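Local coordinates for protein glutamine synthetase (Helicobacter pylori, PDB 5ZLI) that belongs to the type I-beta glutamine synthetase family, with a beta-grasp domain ahead of a catalytic domain, and assembles from twelve copies of the chain, at residues 240-245 and 375-380; 139-144 and 277-282; 351-356 and 366-371. All blocks are in the same frame, centred on the assembly; numbering follows the deposited sequence.

Overall arrangement
Strand 133-145 supplies the first segment, 139-144. Contact 2 closes a long loop when 277-282 comes back to pair with it. Segment 240-245, on helix 238-258, lies within that loop, but its partner 375-380 comes much later, so contacts 1 and 2 cross. Contact 3 is a local hairpin, 351-356 with 366-371. It follows contact 2 along the chain and lies wholly within the span of contact 1. Contacts 2 and 3 belong to one mixed sheet, where strands 278-286 and 366-368 are neighbours. Contact 1 joins two helices and touches contact 2 through Val245 and Asn140. Its centre is about 17 Å from that of contact 3.

Contact 1: residues 240-245 and 375-380; sequences EAADNV and SNPYLA
Ala242 of helix 238-258 faces Pro377, the first residue of helix 377-393, and their CA atoms are 4.9 Å apart. The CB of Ala242 points at the other segment and meets Pro377 CB at 3.7 Å. The same methyl group also lies over one face of the Tyr378 ring. This is a CH-pi contact, with Ala242 CB 3.8 Å from the centre of the Tyr378 ring and 30° off the ring normal. The methyl is shifted toward the CD1 and CE1 side of the ring.

One turn on, Val245 extends the apolar seam. Its CG1 branch, anti to the backbone N (chi1 166°), reaches Pro377 CG at 4.0 Å. The modelled spacing of Asp243 and the Tyr378 hydroxyl is too short to be trusted, so their close placement is doubtful. In the model the Asp243 carboxylate lies at the hydroxyl end of the ring. The other carboxylate oxygen, Asp243 OD2, makes salt bridges to Arg115 and Arg83.

Asn376 fixes the start of the second helix. Its OD1 accepts from Tyr378 N at 3.0 Å, while its ND2 donates to the backbone oxygen of Ile34. All five touching residues are buried.

The arrangement is a helix-to-helix packing contact in which a small alanine lets the capped N-terminal turn of helix 377-393 come close. Asn376 is the N-cap and Pro377 follows it in the first turn. Both helices lie in the catalytic domain of the glutamine synthetase family.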
loop_
_atom_site.group_PDB
_atom_site.type_symbol
_atom_site.label_atom_id
_atom_site.label_comp_id
_atom_site.label_asym_id
_atom_site.label_seq_id
_atom_site.Cartn_x
_atom_site.Cartn_y
_atom_site.Cartn_z
ATOM N N GLU B 240 -14.159 -27.643 -49.484
ATOM C CA GLU B 240 -12.936 -28.029 -48.785
ATOM C C GLU B 240 -12.073 -26.833 -48.412
ATOM O O GLU B 240 -11.442 -26.827 -47.352
ATOM C CB GLU B 240 -12.164 -29.023 -49.655
ATOM C CG GLU B 240 -10.887 -29.555 -49.116
ATOM C CD GLU B 240 -10.003 -29.968 -50.251
ATOM O OE1 GLU B 240 -8.991 -30.662 -50.011
ATOM O OE2 GLU B 240 -10.347 -29.610 -51.402
ATOM N N ALA B 241 -12.003 -25.819 -49.266
ATOM C CA ALA B 241 -11.263 -24.632 -48.861
ATOM C C ALA B 241 -11.920 -23.976 -47.653
ATOM O O ALA B 241 -11.264 -23.697 -46.642
ATOM C CB ALA B 241 -11.149 -23.659 -50.023
ATOM N N ALA B 242 -13.232 -23.785 -47.717
ATOM C CA ALA B 242 -13.938 -23.181 -46.605
ATOM C C ALA B 242 -13.828 -24.041 -45.375
ATOM O O ALA B 242 -13.838 -23.517 -44.250
ATOM C CB ALA B 242 -15.411 -22.991 -46.961
ATOM N N ASP B 243 -13.757 -25.360 -45.566
ATOM C CA ASP B 243 -13.538 -26.254 -44.439
ATOM C C ASP B 243 -12.189 -26.019 -43.787
ATOM O O ASP B 243 -12.093 -25.902 -42.564
ATOM C CB ASP B 243 -13.644 -27.701 -44.880
ATOM C CG ASP B 243 -15.038 -28.193 -44.874
ATOM O OD1 ASP B 243 -15.975 -27.389 -44.712
ATOM O OD2 ASP B 243 -15.198 -29.410 -44.984
ATOM N N ASN B 244 -11.136 -25.895 -44.592
ATOM C CA ASN B 244 -9.823 -25.752 -43.988
ATOM C C ASN B 244 -9.702 -24.415 -43.298
ATOM O O ASN B 244 -8.965 -24.291 -42.321
ATOM C CB ASN B 244 -8.722 -25.867 -45.044
ATOM C CG ASN B 244 -8.570 -27.255 -45.580
ATOM O OD1 ASN B 244 -8.879 -28.234 -44.902
ATOM N ND2 ASN B 244 -8.094 -27.356 -46.803
ATOM N N VAL B 245 -10.467 -23.429 -43.756
ATOM C CA VAL B 245 -10.498 -22.146 -43.077
ATOM C C VAL B 245 -11.046 -22.312 -41.665
ATOM O O VAL B 245 -10.450 -21.816 -40.704
ATOM C CB VAL B 245 -11.298 -21.131 -43.906
ATOM C CG1 VAL B 245 -11.659 -19.884 -43.081
ATOM C CG2 VAL B 245 -10.515 -20.781 -45.192
ATOM N N SER B 375 -16.103 -13.023 -42.701
ATOM C CA SER B 375 -17.042 -13.668 -43.593
ATOM C C SER B 375 -17.214 -15.138 -43.235
ATOM O O SER B 375 -16.262 -15.820 -42.849
ATOM C CB SER B 375 -16.531 -13.517 -45.023
ATOM O OG SER B 375 -15.235 -14.089 -45.121
ATOM N N ASN B 376 -18.419 -15.645 -43.446
ATOM C CA ASN B 376 -18.580 -17.084 -43.417
ATOM C C ASN B 376 -17.929 -17.637 -44.668
ATOM O O ASN B 376 -18.408 -17.351 -45.781
ATOM C CB ASN B 376 -20.051 -17.492 -43.353
ATOM C CG ASN B 376 -20.249 -19.003 -43.124
ATOM O OD1 ASN B 376 -19.567 -19.854 -43.723
ATOM N ND2 ASN B 376 -21.185 -19.333 -42.246
ATOM N N PRO B 377 -16.850 -18.419 -44.538
ATOM C CA PRO B 377 -16.146 -18.942 -45.727
ATOM C C PRO B 377 -17.039 -19.716 -46.698
ATOM O O PRO B 377 -16.841 -19.632 -47.919
ATOM C CB PRO B 377 -15.063 -19.843 -45.111
ATOM C CG PRO B 377 -15.557 -20.137 -43.729
ATOM C CD PRO B 377 -16.265 -18.905 -43.286
ATOM N N TYR B 378 -18.021 -20.461 -46.196
ATOM C CA TYR B 378 -18.924 -21.169 -47.091
ATOM C C TYR B 378 -19.711 -20.187 -47.947
ATOM O O TYR B 378 -19.637 -20.212 -49.185
ATOM C CB TYR B 378 -19.837 -22.078 -46.275
ATOM C CG TYR B 378 -19.044 -23.072 -45.483
ATOM C CD1 TYR B 378 -18.451 -24.160 -46.113
ATOM C CD2 TYR B 378 -18.888 -22.935 -44.109
ATOM C CE1 TYR B 378 -17.709 -25.083 -45.407
ATOM C CE2 TYR B 378 -18.154 -23.863 -43.397
ATOM C CZ TYR B 378 -17.567 -24.934 -44.064
ATOM O OH TYR B 378 -16.832 -25.838 -43.371
ATOM N N LEU B 379 -20.416 -19.263 -47.289
ATOM C CA LEU B 379 -21.229 -18.283 -47.995
ATOM C C LEU B 379 -20.354 -17.424 -48.893
ATOM O O LEU B 379 -20.648 -17.268 -50.080
ATOM C CB LEU B 379 -22.002 -17.419 -46.981
ATOM C CG LEU B 379 -22.947 -18.081 -45.935
ATOM C CD1 LEU B 379 -23.761 -17.043 -45.206
ATOM C CD2 LEU B 379 -23.893 -19.122 -46.515
ATOM N N ALA B 380 -19.217 -16.951 -48.374
ATOM C CA ALA B 380 -18.303 -16.144 -49.181
ATOM C C ALA B 380 -17.887 -16.892 -50.455
ATOM O O ALA B 380 -18.059 -16.387 -51.579
ATOM C CB ALA B 380 -17.072 -15.740 -48.362
#

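Contact 2: residues 139-144 and 277-282; sequences ENEFFI and GMHTHV
The His279 ring has Glu139 OE1 at its edge, in the ring plane, 3.4 Å from His279 CD2. The Glu139 carboxylate is turned almost square to that ring, with the two planes 82° apart. Its other oxygen goes to a second histidine: Glu139 OE2 lies 3.0 Å from His281 NE2, in an oblique approach. One carboxylate therefore spans two imidazoles of the facing strand. The chain of Glu139, extended beyond CG (chi2 165°), carries the carboxylate out to both rings. His281 NE2 makes a weak hydrogen bond to Glu367. Glu139 and Glu141 both come close to Glu230, so several acidic groups gather here.

The backbones pair antiparallel. Glu139 and His279 form a hydrogen-bonded pair, with Glu139 N donating to His279 O at 2.8 Å. The return bond, from His279 N to Glu139 O, is weak. Asn140 and Met278 form the next, non-hydrogen-bonded pair. Their side chains lie on the opposite face of the sheet from Glu139 and His279. They run side by side, and Asn140 OD1 is 3.3 Å from Met278 CG. That oxygen is hydrogen-bonded to Ser373.

Glu141 grips Gly277 twice. Glu141 N donates to Gly277 O at 3.2 Å. In return, Gly277 N donates to Glu141 OE1, also at 3.2 Å, and meets that oxygen from above the carboxylate plane.

Strand 278-286 is also hydrogen-bonded through its backbone to strand 366-368, between Thr280 and Phe368. Beyond the pairing, Phe142 bonds to Gly229 and Phe143 to Thr264, which ties strand 133-145 to two further strands. Helix 238-258 packs on the Asn140 face through Val245 and Leu248.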
loop_
_atom_site.group_PDB
_atom_site.type_symbol
_atom_site.label_atom_id
_atom_site.label_comp_id
_atom_site.label_asym_id
_atom_site.label_seq_id
_atom_site.Cartn_x
_atom_site.Cartn_y
_atom_site.Cartn_z
ATOM N N GLU B 139 -5.843 -16.749 -47.851
ATOM C CA GLU B 139 -4.805 -16.326 -46.916
ATOM C C GLU B 139 -5.525 -15.549 -45.818
ATOM O O GLU B 139 -5.931 -14.398 -46.039
ATOM C CB GLU B 139 -3.782 -15.425 -47.601
ATOM C CG GLU B 139 -3.260 -15.894 -48.957
ATOM C CD GLU B 139 -2.549 -14.755 -49.710
ATOM O OE1 GLU B 139 -2.497 -13.632 -49.162
ATOM O OE2 GLU B 139 -2.070 -14.965 -50.850
ATOM N N ASN B 140 -5.658 -16.140 -44.627
ATOM C CA ASN B 140 -6.333 -15.458 -43.516
ATOM C C ASN B 140 -5.285 -14.856 -42.591
ATOM O O ASN B 140 -4.793 -15.508 -41.667
ATOM C CB ASN B 140 -7.245 -16.385 -42.725
ATOM C CG ASN B 140 -8.405 -16.890 -43.529
ATOM O OD1 ASN B 140 -9.469 -16.268 -43.558
ATOM N ND2 ASN B 140 -8.224 -18.050 -44.166
ATOM N N GLU B 141 -4.970 -13.586 -42.829
ATOM C CA GLU B 141 -4.164 -12.823 -41.882
ATOM C C GLU B 141 -4.898 -12.714 -40.548
ATOM O O GLU B 141 -6.130 -12.599 -40.501
ATOM C CB GLU B 141 -3.832 -11.431 -42.442
ATOM C CG GLU B 141 -3.112 -11.477 -43.804
ATOM C CD GLU B 141 -2.810 -10.102 -44.438
ATOM O OE1 GLU B 141 -3.557 -9.134 -44.178
ATOM O OE2 GLU B 141 -1.873 -10.018 -45.275
ATOM N N PHE B 142 -4.120 -12.748 -39.464
ATOM C CA PHE B 142 -4.644 -12.747 -38.110
ATOM C C PHE B 142 -3.703 -11.992 -37.190
ATOM O O PHE B 142 -2.690 -11.444 -37.609
ATOM C CB PHE B 142 -4.826 -14.153 -37.585
ATOM C CG PHE B 142 -3.555 -14.939 -37.540
ATOM C CD1 PHE B 142 -2.671 -14.792 -36.498
ATOM C CD2 PHE B 142 -3.273 -15.853 -38.538
ATOM C CE1 PHE B 142 -1.503 -15.526 -36.464
ATOM C CE2 PHE B 142 -2.150 -16.585 -38.498
ATOM C CZ PHE B 142 -1.239 -16.422 -37.455
ATOM N N PHE B 143 -4.084 -11.940 -35.927
ATOM C CA PHE B 143 -3.357 -11.220 -34.902
ATOM C C PHE B 143 -3.277 -12.097 -33.674
ATOM O O PHE B 143 -4.230 -12.796 -33.326
ATOM C CB PHE B 143 -4.035 -9.910 -34.500
ATOM C CG PHE B 143 -3.809 -8.782 -35.447
ATOM C CD1 PHE B 143 -2.714 -7.931 -35.282
ATOM C CD2 PHE B 143 -4.690 -8.555 -36.491
ATOM C CE1 PHE B 143 -2.494 -6.883 -36.154
ATOM C CE2 PHE B 143 -4.487 -7.502 -37.368
ATOM C CZ PHE B 143 -3.385 -6.659 -37.205
ATOM N N ILE B 144 -2.170 -12.017 -32.981
ATOM C CA ILE B 144 -2.033 -12.706 -31.726
ATOM C C ILE B 144 -1.759 -11.649 -30.693
ATOM O O ILE B 144 -0.717 -10.992 -30.730
ATOM C CB ILE B 144 -0.935 -13.755 -31.754
ATOM C CG1 ILE B 144 -1.368 -14.857 -32.727
ATOM C CG2 ILE B 144 -0.614 -14.188 -30.303
ATOM C CD1 ILE B 144 -0.603 -16.157 -32.602
ATOM N N GLY B 277 -6.732 -9.339 -43.988
ATOM C CA GLY B 277 -7.520 -9.676 -45.146
ATOM C C GLY B 277 -7.747 -11.161 -45.224
ATOM O O GLY B 277 -7.070 -11.933 -44.532
ATOM N N MET B 278 -8.742 -11.573 -46.008
ATOM C CA MET B 278 -8.811 -12.939 -46.512
ATOM C C MET B 278 -8.588 -12.820 -48.014
ATOM O O MET B 278 -9.527 -12.744 -48.801
ATOM C CB MET B 278 -10.131 -13.652 -46.161
ATOM C CG MET B 278 -10.156 -15.135 -46.546
ATOM S SD MET B 278 -11.709 -16.000 -46.192
ATOM C CE MET B 278 -12.818 -15.123 -47.301
ATOM N N HIS B 279 -7.316 -12.726 -48.396
ATOM C CA HIS B 279 -6.906 -12.750 -49.790
ATOM C C HIS B 279 -7.256 -14.113 -50.385
ATOM O O HIS B 279 -6.667 -15.144 -50.039
ATOM C CB HIS B 279 -5.415 -12.436 -49.882
ATOM C CG HIS B 279 -5.067 -11.081 -49.355
ATOM N ND1 HIS B 279 -5.966 -10.034 -49.359
ATOM C CD2 HIS B 279 -3.950 -10.615 -48.752
ATOM C CE1 HIS B 279 -5.405 -8.970 -48.814
ATOM N NE2 HIS B 279 -4.184 -9.298 -48.430
ATOM N N THR B 280 -8.260 -14.117 -51.248
ATOM C CA THR B 280 -8.859 -15.330 -51.788
ATOM C C THR B 280 -8.421 -15.493 -53.241
ATOM O O THR B 280 -8.530 -14.555 -54.036
ATOM C CB THR B 280 -10.391 -15.268 -51.637
ATOM O OG1 THR B 280 -10.797 -13.906 -51.563
ATOM C CG2 THR B 280 -10.831 -15.897 -50.352
ATOM N N HIS B 281 -7.884 -16.660 -53.567
ATOM C CA HIS B 281 -7.390 -16.973 -54.899
ATOM C C HIS B 281 -8.344 -17.946 -55.589
ATOM O O HIS B 281 -8.654 -19.006 -55.028
ATOM C CB HIS B 281 -5.977 -17.585 -54.824
ATOM C CG HIS B 281 -4.896 -16.640 -54.372
ATOM N ND1 HIS B 281 -3.596 -16.730 -54.837
ATOM C CD2 HIS B 281 -4.909 -15.599 -53.502
ATOM C CE1 HIS B 281 -2.859 -15.783 -54.279
ATOM N NE2 HIS B 281 -3.632 -15.081 -53.467
ATOM N N VAL B 282 -8.796 -17.612 -56.809
ATOM C CA VAL B 282 -9.718 -18.502 -57.520
ATOM C C VAL B 282 -9.109 -19.021 -58.826
ATOM O O VAL B 282 -8.339 -18.332 -59.498
ATOM C CB VAL B 282 -11.076 -17.808 -57.811
ATOM C CG1 VAL B 282 -11.717 -17.302 -56.539
ATOM C CG2 VAL B 282 -10.878 -16.679 -58.795
#

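Contact 3: residues 351-356 and 366-371; sequences ASVRIP and FEFRFP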
loop_
_atom_site.group_PDB
_atom_site.type_symbol
_atom_site.label_atom_id
_atom_site.label_comp_id
_atom_site.label_asym_id
_atom_site.label_seq_id
_atom_site.Cartn_x
_atom_site.Cartn_y
_atom_site.Cartn_z
ATOM N N ALA B 351 -5.512 -2.470 -55.917
ATOM C CA ALA B 351 -6.690 -2.902 -56.653
ATOM C C ALA B 351 -7.513 -3.930 -55.878
ATOM O O ALA B 351 -7.010 -4.612 -54.977
ATOM C CB ALA B 351 -6.277 -3.470 -58.009
ATOM N N SER B 352 -8.821 -3.971 -56.185
ATOM C CA SER B 352 -9.713 -4.977 -55.600
ATOM C C SER B 352 -9.328 -6.389 -56.017
ATOM O O SER B 352 -9.384 -7.319 -55.207
ATOM C CB SER B 352 -11.158 -4.683 -55.954
ATOM O OG SER B 352 -11.528 -3.473 -55.359
ATOM N N VAL B 353 -9.032 -6.583 -57.294
ATOM C CA VAL B 353 -8.535 -7.856 -57.776
ATOM C C VAL B 353 -7.094 -7.665 -58.195
ATOM O O VAL B 353 -6.691 -6.598 -58.668
ATOM C CB VAL B 353 -9.358 -8.430 -58.939
ATOM C CG1 VAL B 353 -9.091 -9.939 -59.056
ATOM C CG2 VAL B 353 -10.837 -8.109 -58.722
ATOM N N ARG B 354 -6.316 -8.727 -58.049
ATOM C CA ARG B 354 -4.904 -8.637 -58.346
ATOM C C ARG B 354 -4.509 -9.841 -59.164
ATOM O O ARG B 354 -4.909 -10.964 -58.854
ATOM C CB ARG B 354 -4.076 -8.565 -57.069
ATOM C CG ARG B 354 -2.658 -8.875 -57.298
ATOM C CD ARG B 354 -1.848 -8.329 -56.188
ATOM N NE ARG B 354 -0.558 -8.966 -56.210
ATOM C CZ ARG B 354 -0.342 -10.120 -55.634
ATOM N NH1 ARG B 354 -1.332 -10.675 -54.952
ATOM N NH2 ARG B 354 0.856 -10.677 -55.697
ATOM N N ILE B 355 -3.757 -9.587 -60.227
ATOM C CA ILE B 355 -3.159 -10.639 -61.040
ATOM C C ILE B 355 -1.739 -10.859 -60.532
ATOM O O ILE B 355 -0.896 -9.950 -60.660
ATOM C CB ILE B 355 -3.165 -10.265 -62.521
ATOM C CG1 ILE B 355 -4.597 -10.049 -62.982
ATOM C CG2 ILE B 355 -2.556 -11.355 -63.317
ATOM C CD1 ILE B 355 -5.050 -8.589 -62.886
ATOM N N PRO B 356 -1.442 -11.995 -59.913
ATOM C CA PRO B 356 -0.068 -12.245 -59.457
ATOM C C PRO B 356 0.931 -12.358 -60.607
ATOM O O PRO B 356 0.588 -12.672 -61.750
ATOM C CB PRO B 356 -0.187 -13.569 -58.692
ATOM C CG PRO B 356 -1.653 -13.626 -58.258
ATOM C CD PRO B 356 -2.405 -12.982 -59.389
ATOM N N PHE B 366 -6.963 -15.492 -60.306
ATOM C CA PHE B 366 -7.085 -14.172 -59.712
ATOM C C PHE B 366 -6.868 -14.259 -58.205
ATOM O O PHE B 366 -6.923 -15.338 -57.608
ATOM C CB PHE B 366 -8.458 -13.567 -59.985
ATOM C CG PHE B 366 -8.742 -13.331 -61.421
ATOM C CD1 PHE B 366 -9.761 -14.010 -62.055
ATOM C CD2 PHE B 366 -8.028 -12.380 -62.134
ATOM C CE1 PHE B 366 -10.054 -13.758 -63.395
ATOM C CE2 PHE B 366 -8.311 -12.128 -63.476
ATOM C CZ PHE B 366 -9.327 -12.817 -64.105
ATOM N N GLU B 367 -6.596 -13.111 -57.593
ATOM C CA GLU B 367 -6.656 -12.970 -56.143
ATOM C C GLU B 367 -7.567 -11.800 -55.790
ATOM O O GLU B 367 -7.326 -10.668 -56.227
ATOM C CB GLU B 367 -5.269 -12.784 -55.538
ATOM C CG GLU B 367 -5.303 -12.264 -54.098
ATOM C CD GLU B 367 -3.955 -11.738 -53.640
ATOM O OE1 GLU B 367 -3.004 -12.552 -53.507
ATOM O OE2 GLU B 367 -3.834 -10.501 -53.483
ATOM N N PHE B 368 -8.651 -12.078 -55.060
ATOM C CA PHE B 368 -9.567 -11.027 -54.600
ATOM C C PHE B 368 -9.144 -10.560 -53.210
ATOM O O PHE B 368 -9.154 -11.343 -52.250
ATOM C CB PHE B 368 -11.012 -11.519 -54.595
ATOM C CG PHE B 368 -11.439 -12.108 -55.908
ATOM C CD1 PHE B 368 -11.759 -11.305 -56.986
ATOM C CD2 PHE B 368 -11.470 -13.482 -56.083
ATOM C CE1 PHE B 368 -12.135 -11.881 -58.197
ATOM C CE2 PHE B 368 -11.853 -14.035 -57.276
ATOM C CZ PHE B 368 -12.175 -13.253 -58.327
ATOM N N ARG B 369 -8.777 -9.288 -53.108
ATOM C CA ARG B 369 -8.191 -8.757 -51.891
ATOM C C ARG B 369 -9.214 -8.127 -50.955
ATOM O O ARG B 369 -8.846 -7.753 -49.839
ATOM C CB ARG B 369 -7.105 -7.732 -52.222
ATOM C CG ARG B 369 -5.978 -8.268 -53.054
ATOM C CD ARG B 369 -4.985 -7.170 -53.372
ATOM N NE ARG B 369 -4.439 -6.519 -52.176
ATOM C CZ ARG B 369 -3.513 -7.061 -51.380
ATOM N NH1 ARG B 369 -3.021 -8.269 -51.629
ATOM N NH2 ARG B 369 -3.072 -6.395 -50.325
ATOM N N PHE B 370 -10.453 -7.930 -51.393
ATOM C CA PHE B 370 -11.432 -7.272 -50.539
ATOM C C PHE B 370 -12.060 -8.155 -49.460
ATOM O O PHE B 370 -12.487 -7.607 -48.437
ATOM C CB PHE B 370 -12.526 -6.616 -51.386
ATOM C CG PHE B 370 -13.171 -7.540 -52.388
ATOM C CD1 PHE B 370 -12.653 -7.662 -53.668
ATOM C CD2 PHE B 370 -14.305 -8.263 -52.070
ATOM C CE1 PHE B 370 -13.225 -8.497 -54.594
ATOM C CE2 PHE B 370 -14.887 -9.120 -53.009
ATOM C CZ PHE B 370 -14.339 -9.229 -54.267
ATOM N N PRO B 371 -12.139 -9.483 -49.588
ATOM C CA PRO B 371 -12.751 -10.268 -48.499
ATOM C C PRO B 371 -11.888 -10.338 -47.242
ATOM O O PRO B 371 -10.670 -10.145 -47.268
ATOM C CB PRO B 371 -12.960 -11.656 -49.112
ATOM C CG PRO B 371 -12.225 -11.667 -50.347
ATOM C CD PRO B 371 -11.935 -10.299 -50.796
#
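With CG anti to the backbone N in both (chi1 near 165°), the extended chains of Arg354 and Glu367 bring their charged ends together. The two residues are paired across the hairpin, so both side chains leave on one face. There Arg354 NH1 forms a salt bridge with Glu367 OE1 at 2.9 Å, and it is just as near Glu367 OE2. The carboxylate carbon of Glu367 lies at the edge of the guanidinium, in its plane, although the two flat groups are turned 48° apart. Arg369, bent at chi3, reaches the same carboxylate in a second salt bridge. Its NH1 donates to Glu367 OE2 at 3.0 Å, on the syn side but tilted out of the carboxylate plane. Two arginines thus share one buried carboxylate, whose charge probably offsets theirs only in part.

The backbones of Arg354 and Glu367 form an antiparallel hydrogen-bonded pair. Arg354 N donates to Glu367 O at 2.8 Å, and Glu367 N to Arg354 O at 3.0 Å. Where the first strand turns a corner, Arg369 N still bonds to Ser352 O at 2.9 Å, almost straight at 170°. Phe370 brings its ring edge to the same oxygen.

The other face is apolar. Val353 and Phe368 lie side by side there, with Val353 CG1 3.6 Å from Phe368 CD1. The same methyl also meets Phe366 CB at 3.8 Å.

Arg354 NH2 has a second acidic partner, Asp74 of a neighbouring subunit, and Arg369 NH2 bonds to Glu337 O. Helix 302-313 packs on the apolar face through Leu308 and Val311. Strand 341-346 runs parallel to strand 351-355, and strand 278-286 pairs with strand 366-368, so the hairpin lies inside the sheet.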